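Local structure of austinoid biosynthesis clusters protein H (Emericella nidulans FGSC A4, 5X9K) at residues T126-I131 with F144-D149; R93-A98 with V110-G115. The protein takes part, as a homodimer of the Trt14 isomerase family, in the biosynthesis of the fungal meroterpenoids austinol and dehydroaustinol. All blocks are in the same frame, centred on the assembly; numbering follows the deposited sequence.

Interaction 1: T126-I131 with F144-D149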
loop_
_atom_site.group_PDB
_atom_site.type_symbol
_atom_site.label_atom_id
_atom_site.label_comp_id
_atom_site.label_asym_id
_atom_site.label_seq_id
_atom_site.Cartn_x
_atom_site.Cartn_y
_atom_site.Cartn_z
ATOM N N THR A 126 7.106 11.367 -0.411
ATOM C CA THR A 126 6.138 10.384 -0.849
ATOM C C THR A 126 5.913 9.415 0.303
ATOM O O THR A 126 6.494 9.565 1.384
ATOM C CB THR A 126 6.628 9.694 -2.125
ATOM O OG1 THR A 126 5.538 9.014 -2.762
ATOM C CG2 THR A 126 7.792 8.721 -1.820
ATOM N N GLU A 127 5.036 8.442 0.091
ATOM C CA GLU A 127 4.824 7.395 1.080
ATOM C C GLU A 127 4.486 6.083 0.390
ATOM O O GLU A 127 4.184 6.041 -0.802
ATOM C CB GLU A 127 3.728 7.766 2.071
ATOM C CG GLU A 127 2.447 8.186 1.410
ATOM C CD GLU A 127 1.459 8.761 2.392
ATOM O OE1 GLU A 127 1.080 8.046 3.348
ATOM O OE2 GLU A 127 1.059 9.934 2.195
ATOM N N TYR A 128 4.536 5.001 1.174
ATOM C CA TYR A 128 4.308 3.656 0.665
ATOM C C TYR A 128 3.764 2.779 1.780
ATOM O O TYR A 128 3.899 3.089 2.963
ATOM C CB TYR A 128 5.589 2.970 0.157
ATOM C CG TYR A 128 6.646 3.828 -0.481
ATOM C CD1 TYR A 128 6.884 3.760 -1.860
ATOM C CD2 TYR A 128 7.440 4.671 0.287
ATOM C CE1 TYR A 128 7.873 4.525 -2.440
ATOM C CE2 TYR A 128 8.416 5.436 -0.290
ATOM C CZ TYR A 128 8.632 5.359 -1.644
ATOM O OH TYR A 128 9.621 6.137 -2.192
ATOM N N VAL A 129 3.181 1.653 1.386
ATOM C CA VAL A 129 3.083 0.486 2.250
ATOM C C VAL A 129 4.105 -0.519 1.737
ATOM O O VAL A 129 4.086 -0.886 0.556
ATOM C CB VAL A 129 1.667 -0.105 2.268
ATOM C CG1 VAL A 129 1.616 -1.342 3.169
ATOM C CG2 VAL A 129 0.656 0.950 2.758
ATOM N N TYR A 130 5.025 -0.924 2.602
ATOM C CA TYR A 130 5.928 -2.017 2.290
ATOM C C TYR A 130 5.411 -3.265 2.980
ATOM O O TYR A 130 5.043 -3.220 4.156
ATOM C CB TYR A 130 7.353 -1.734 2.785
ATOM C CG TYR A 130 8.220 -0.862 1.903
ATOM C CD1 TYR A 130 7.710 -0.215 0.781
ATOM C CD2 TYR A 130 9.577 -0.716 2.189
ATOM C CE1 TYR A 130 8.542 0.564 -0.031
ATOM C CE2 TYR A 130 10.392 0.054 1.411
ATOM C CZ TYR A 130 9.885 0.690 0.306
ATOM O OH TYR A 130 10.734 1.446 -0.462
ATOM N N ILE A 131 5.410 -4.385 2.269
ATOM C CA ILE A 131 5.249 -5.703 2.899
ATOM C C ILE A 131 6.514 -6.498 2.605
ATOM O O ILE A 131 6.756 -6.883 1.456
ATOM C CB ILE A 131 4.006 -6.449 2.402
ATOM C CG1 ILE A 131 2.740 -5.646 2.715
ATOM C CG2 ILE A 131 3.933 -7.821 3.058
ATOM C CD1 ILE A 131 1.468 -6.232 2.123
ATOM N N PHE A 144 9.579 -8.411 -1.693
ATOM C CA PHE A 144 9.580 -6.969 -1.441
ATOM C C PHE A 144 8.352 -6.418 -2.164
ATOM O O PHE A 144 8.402 -6.148 -3.366
ATOM C CB PHE A 144 10.897 -6.345 -1.942
ATOM C CG PHE A 144 10.987 -4.843 -1.809
ATOM C CD1 PHE A 144 10.096 -4.115 -1.010
ATOM C CD2 PHE A 144 11.987 -4.155 -2.477
ATOM C CE1 PHE A 144 10.195 -2.740 -0.912
ATOM C CE2 PHE A 144 12.103 -2.768 -2.368
ATOM C CZ PHE A 144 11.200 -2.062 -1.588
ATOM N N PHE A 145 7.248 -6.288 -1.423
ATOM C CA PHE A 145 6.013 -5.674 -1.910
ATOM C C PHE A 145 6.049 -4.193 -1.562
ATOM O O PHE A 145 6.363 -3.824 -0.427
ATOM C CB PHE A 145 4.794 -6.371 -1.271
ATOM C CG PHE A 145 3.454 -5.653 -1.448
ATOM C CD1 PHE A 145 3.129 -4.526 -0.696
ATOM C CD2 PHE A 145 2.487 -6.176 -2.293
ATOM C CE1 PHE A 145 1.863 -3.898 -0.832
ATOM C CE2 PHE A 145 1.234 -5.559 -2.433
ATOM C CZ PHE A 145 0.930 -4.420 -1.702
ATOM N N GLN A 146 5.749 -3.344 -2.530
ATOM C CA GLN A 146 5.517 -1.942 -2.212
ATOM C C GLN A 146 4.260 -1.458 -2.903
ATOM O O GLN A 146 3.961 -1.855 -4.032
ATOM C CB GLN A 146 6.708 -1.071 -2.591
ATOM C CG GLN A 146 6.884 -0.819 -4.046
ATOM C CD GLN A 146 8.072 0.066 -4.293
ATOM O OE1 GLN A 146 8.006 1.280 -4.089
ATOM N NE2 GLN A 146 9.181 -0.536 -4.705
ATOM N N PHE A 147 3.493 -0.647 -2.187
ATOM C CA PHE A 147 2.296 -0.015 -2.721
ATOM C C PHE A 147 2.596 1.466 -2.634
ATOM O O PHE A 147 2.720 2.014 -1.532
ATOM C CB PHE A 147 1.044 -0.409 -1.936
ATOM C CG PHE A 147 -0.258 -0.024 -2.616
ATOM C CD1 PHE A 147 -0.628 1.304 -2.732
ATOM C CD2 PHE A 147 -1.112 -1.007 -3.110
ATOM C CE1 PHE A 147 -1.824 1.657 -3.345
ATOM C CE2 PHE A 147 -2.327 -0.669 -3.728
ATOM C CZ PHE A 147 -2.675 0.679 -3.838
ATOM N N ALA A 148 2.767 2.095 -3.793
ATOM C CA ALA A 148 3.311 3.438 -3.867
ATOM C C ALA A 148 2.198 4.479 -3.863
ATOM O O ALA A 148 1.030 4.188 -4.146
ATOM C CB ALA A 148 4.162 3.597 -5.126
ATOM N N ASP A 149 2.585 5.697 -3.498
ATOM C CA ASP A 149 1.763 6.898 -3.651
ATOM C C ASP A 149 2.014 7.399 -5.069
ATOM O O ASP A 149 2.943 8.159 -5.330
ATOM C CB ASP A 149 2.140 7.921 -2.584
ATOM C CG ASP A 149 1.500 9.293 -2.806
ATOM O OD1 ASP A 149 0.536 9.409 -3.583
ATOM O OD2 ASP A 149 1.976 10.250 -2.175
HETATM O O HOH W 1 5.539 6.503 -3.562
HETATM O O HOH W 2 1.163 11.515 0.186
HETATM O O HOH W 3 10.142 2.070 -2.875
#

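Interaction 2: R93-A98 with V110-G115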
loop_
_atom_site.group_PDB
_atom_site.type_symbol
_atom_site.label_atom_id
_atom_site.label_comp_id
_atom_site.label_asym_id
_atom_site.label_seq_id
_atom_site.Cartn_x
_atom_site.Cartn_y
_atom_site.Cartn_z
ATOM N N ARG A 93 11.547 6.219 6.269
ATOM C CA ARG A 93 11.273 6.157 7.696
ATOM C C ARG A 93 9.869 5.623 7.916
ATOM O O ARG A 93 8.962 5.923 7.139
ATOM C CB ARG A 93 11.398 7.548 8.344
ATOM C CG ARG A 93 11.320 7.540 9.873
ATOM C CD ARG A 93 12.666 7.886 10.521
ATOM N NE ARG A 93 12.992 9.306 10.391
ATOM C CZ ARG A 93 14.176 9.839 10.689
ATOM N NH1 ARG A 93 15.165 9.072 11.132
ATOM N NH2 ARG A 93 14.375 11.142 10.539
ATOM N N VAL A 94 9.683 4.836 8.974
ATOM C CA VAL A 94 8.331 4.456 9.358
ATOM C C VAL A 94 7.595 5.693 9.856
ATOM O O VAL A 94 8.116 6.452 10.683
ATOM C CB VAL A 94 8.372 3.358 10.426
ATOM C CG1 VAL A 94 6.977 3.054 10.946
ATOM C CG2 VAL A 94 9.023 2.113 9.846
ATOM N N LYS A 95 6.387 5.911 9.348
ATOM C CA LYS A 95 5.599 7.060 9.777
ATOM C C LYS A 95 5.352 7.004 11.284
ATOM O O LYS A 95 5.044 5.949 11.839
ATOM C CB LYS A 95 4.283 7.097 9.002
ATOM C CG LYS A 95 3.544 8.424 9.040
ATOM C CD LYS A 95 2.237 8.324 8.252
ATOM C CE LYS A 95 1.466 9.622 8.269
ATOM N NZ LYS A 95 2.183 10.668 7.504
ATOM N N ASP A 96 5.527 8.141 11.959
ATOM C CA ASP A 96 5.339 8.168 13.405
ATOM C C ASP A 96 3.906 7.788 13.748
ATOM O O ASP A 96 2.954 8.219 13.087
ATOM C CB ASP A 96 5.678 9.550 13.980
ATOM C CG ASP A 96 5.827 9.541 15.512
ATOM O OD1 ASP A 96 6.536 8.664 16.053
ATOM O OD2 ASP A 96 5.252 10.426 16.181
ATOM N N GLY A 97 3.764 6.955 14.776
ATOM C CA GLY A 97 2.484 6.391 15.146
ATOM C C GLY A 97 2.104 5.137 14.395
ATOM O O GLY A 97 1.185 4.426 14.831
ATOM N N ALA A 98 2.782 4.832 13.285
ATOM C CA ALA A 98 2.459 3.662 12.465
ATOM C C ALA A 98 3.209 2.460 13.019
ATOM O O ALA A 98 4.360 2.202 12.660
ATOM C CB ALA A 98 2.815 3.906 11.005
ATOM N N VAL A 110 4.895 -5.524 7.836
ATOM C CA VAL A 110 4.156 -4.520 7.074
ATOM C C VAL A 110 4.447 -3.155 7.678
ATOM O O VAL A 110 4.296 -2.964 8.894
ATOM C CB VAL A 110 2.644 -4.800 7.074
ATOM C CG1 VAL A 110 1.929 -3.767 6.198
ATOM C CG2 VAL A 110 2.374 -6.193 6.541
ATOM N N LEU A 111 4.845 -2.201 6.831
ATOM C CA LEU A 111 5.273 -0.886 7.293
ATOM C C LEU A 111 4.612 0.204 6.473
ATOM O O LEU A 111 4.568 0.120 5.244
ATOM C CB LEU A 111 6.786 -0.726 7.181
ATOM C CG LEU A 111 7.635 -1.694 7.999
ATOM C CD1 LEU A 111 9.087 -1.616 7.576
ATOM C CD2 LEU A 111 7.490 -1.369 9.484
ATOM N N HIS A 112 4.125 1.238 7.158
ATOM C CA HIS A 112 3.699 2.467 6.501
ATOM C C HIS A 112 4.908 3.403 6.468
ATOM O O HIS A 112 5.339 3.919 7.506
ATOM C CB HIS A 112 2.499 3.066 7.237
ATOM C CG HIS A 112 1.893 4.235 6.539
ATOM N ND1 HIS A 112 0.928 5.027 7.123
ATOM C CD2 HIS A 112 2.104 4.740 5.301
ATOM C CE1 HIS A 112 0.586 5.983 6.282
ATOM N NE2 HIS A 112 1.281 5.830 5.166
ATOM N N ILE A 113 5.460 3.615 5.269
ATOM C CA ILE A 113 6.756 4.254 5.065
ATOM C C ILE A 113 6.574 5.639 4.459
ATOM O O ILE A 113 5.745 5.829 3.562
ATOM C CB ILE A 113 7.628 3.392 4.135
ATOM C CG1 ILE A 113 7.934 2.050 4.789
ATOM C CG2 ILE A 113 8.912 4.140 3.723
ATOM C CD1 ILE A 113 8.968 2.156 5.841
ATOM N N GLU A 114 7.401 6.584 4.907
ATOM C CA GLU A 114 7.564 7.888 4.269
ATOM C C GLU A 114 8.952 7.970 3.653
ATOM O O GLU A 114 9.946 7.639 4.305
ATOM C CB GLU A 114 7.388 9.010 5.292
ATOM C CG GLU A 114 5.965 9.213 5.769
ATOM C CD GLU A 114 5.882 10.296 6.826
ATOM O OE1 GLU A 114 6.884 10.485 7.550
ATOM O OE2 GLU A 114 4.824 10.957 6.918
ATOM N N GLY A 115 9.023 8.401 2.388
ATOM C CA GLY A 115 10.283 8.706 1.732
ATOM C C GLY A 115 10.380 10.202 1.477
ATOM O O GLY A 115 9.448 10.807 0.953
HETATM O O HOH W 4 4.347 0.914 10.086
#

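Interaction 1: T126-I131 with F144-D149
V129 pairs with F147, and I131 with F145, in the antiparallel hairpin of strands 122-134 and 141-148, part of a curved sheet consistent with an NTF2-like fold. Each pair exchanges two backbone bonds, so the N-H and C=O groups of all four residues are satisfied within the seam. F147 N meets V129 O at 2.8 Å and I131 N meets F145 O at 2.9 Å. The ladder frays at D149, the N-cap of helix 150-167: its N lies 3.2 Å from E127 O in a weak bond and also donates to a water held by T126 OG1. T126 OG1 and D149 OD2 both bond T152 OG1 of that helix. A further water donates to E127 OE2 and D149 OD2, which are 4.5 Å apart with carboxylate planes at 83°; it probably eases their repulsion. S63 N of the second subunit also reaches E127 OE2, H112 NE2 satisfies E127 OE1, and S64 OG and S150 OG of the second subunit meet D149 OD1.

Apolar contacts flank the ladder. I131 CD1 lies over one face of F145, 3.9 Å from the ring centroid. On the other side of the sheet F144, with CG anti to the backbone N (chi1 177°), turns the edge of its ring onto the face of Y130 in a T-shaped stack, planes at 77°. Q146 CB packs 3.5 Å from Y130 CE1, and a water donates to Q146 OE1 at 2.6 Å while also hydrogen-bonded to Y130 OH.

Interaction 2: R93-A98 with V110-G115
The end of strand 87-94 pairs antiparallel with strand 108-119 in the curved sheet, and K95 and A98, the two ends of the type II beta turn that follows, touch the same strand. R93 and E114 form a hydrogen-bonded pair; E114 N approaches R93 O at 2.8 Å, and R93 N returns a bond to E114 O. The non-hydrogen-bonded pair V94 and I113 comes next, after which K95 N reaches H112 O at 2.9 Å. On the face covered by helix 26-38, V94 CG2 packs against L111 CD2 at 3.8 Å and also touches I113 CD1.

K95 carries the contact on the other face. Its chain runs extended alongside H112, bringing CD within 3.5 Å of H112 CE1, then bends at the last torsion (chi4 68°) and delivers NZ to E114 OE2 at 2.7 Å. This salt bridge meets the carboxylate on its anti side, 34° out of plane. The imidazole is fixed from other directions: E127 OE1 accepts the hydrogen bond of NE2, and F61 and F145 of the second subunit stack edge-to-face with the ring.

Beyond the last direct backbone bond, A98 CB rests 3.9 Å from H112 CB, and a water donates to A98 O and accepts a hydrogen bond from H112 N at 3.0 Å. The A98 N to K95 O bond closes the turn. The whole is an antiparallel strand pairing that runs out into a type II turn, in a curved sheet packed on helix 26-38.

In the fold
Strands 122-134 and 108-119 are neighbours in one sheet, so the two interactions, centres about 10 Å apart, join directly: T126 N probably bonds G115 O, and Y128 N I113 O. Interaction 1 is the buried hairpin near the middle of the chain, rich in aromatic rings; its carboxylates are satisfied by waters and the second subunit, with T152 of helix 150-167 serving D149 and H112 serving E127. Interaction 2 lies farther out and is only partly buried; a shorter strand pairing gives way to a turn, and a lysine-glutamate salt bridge takes the place of aromatic stacking within the segments. Both contacts reach the second subunit.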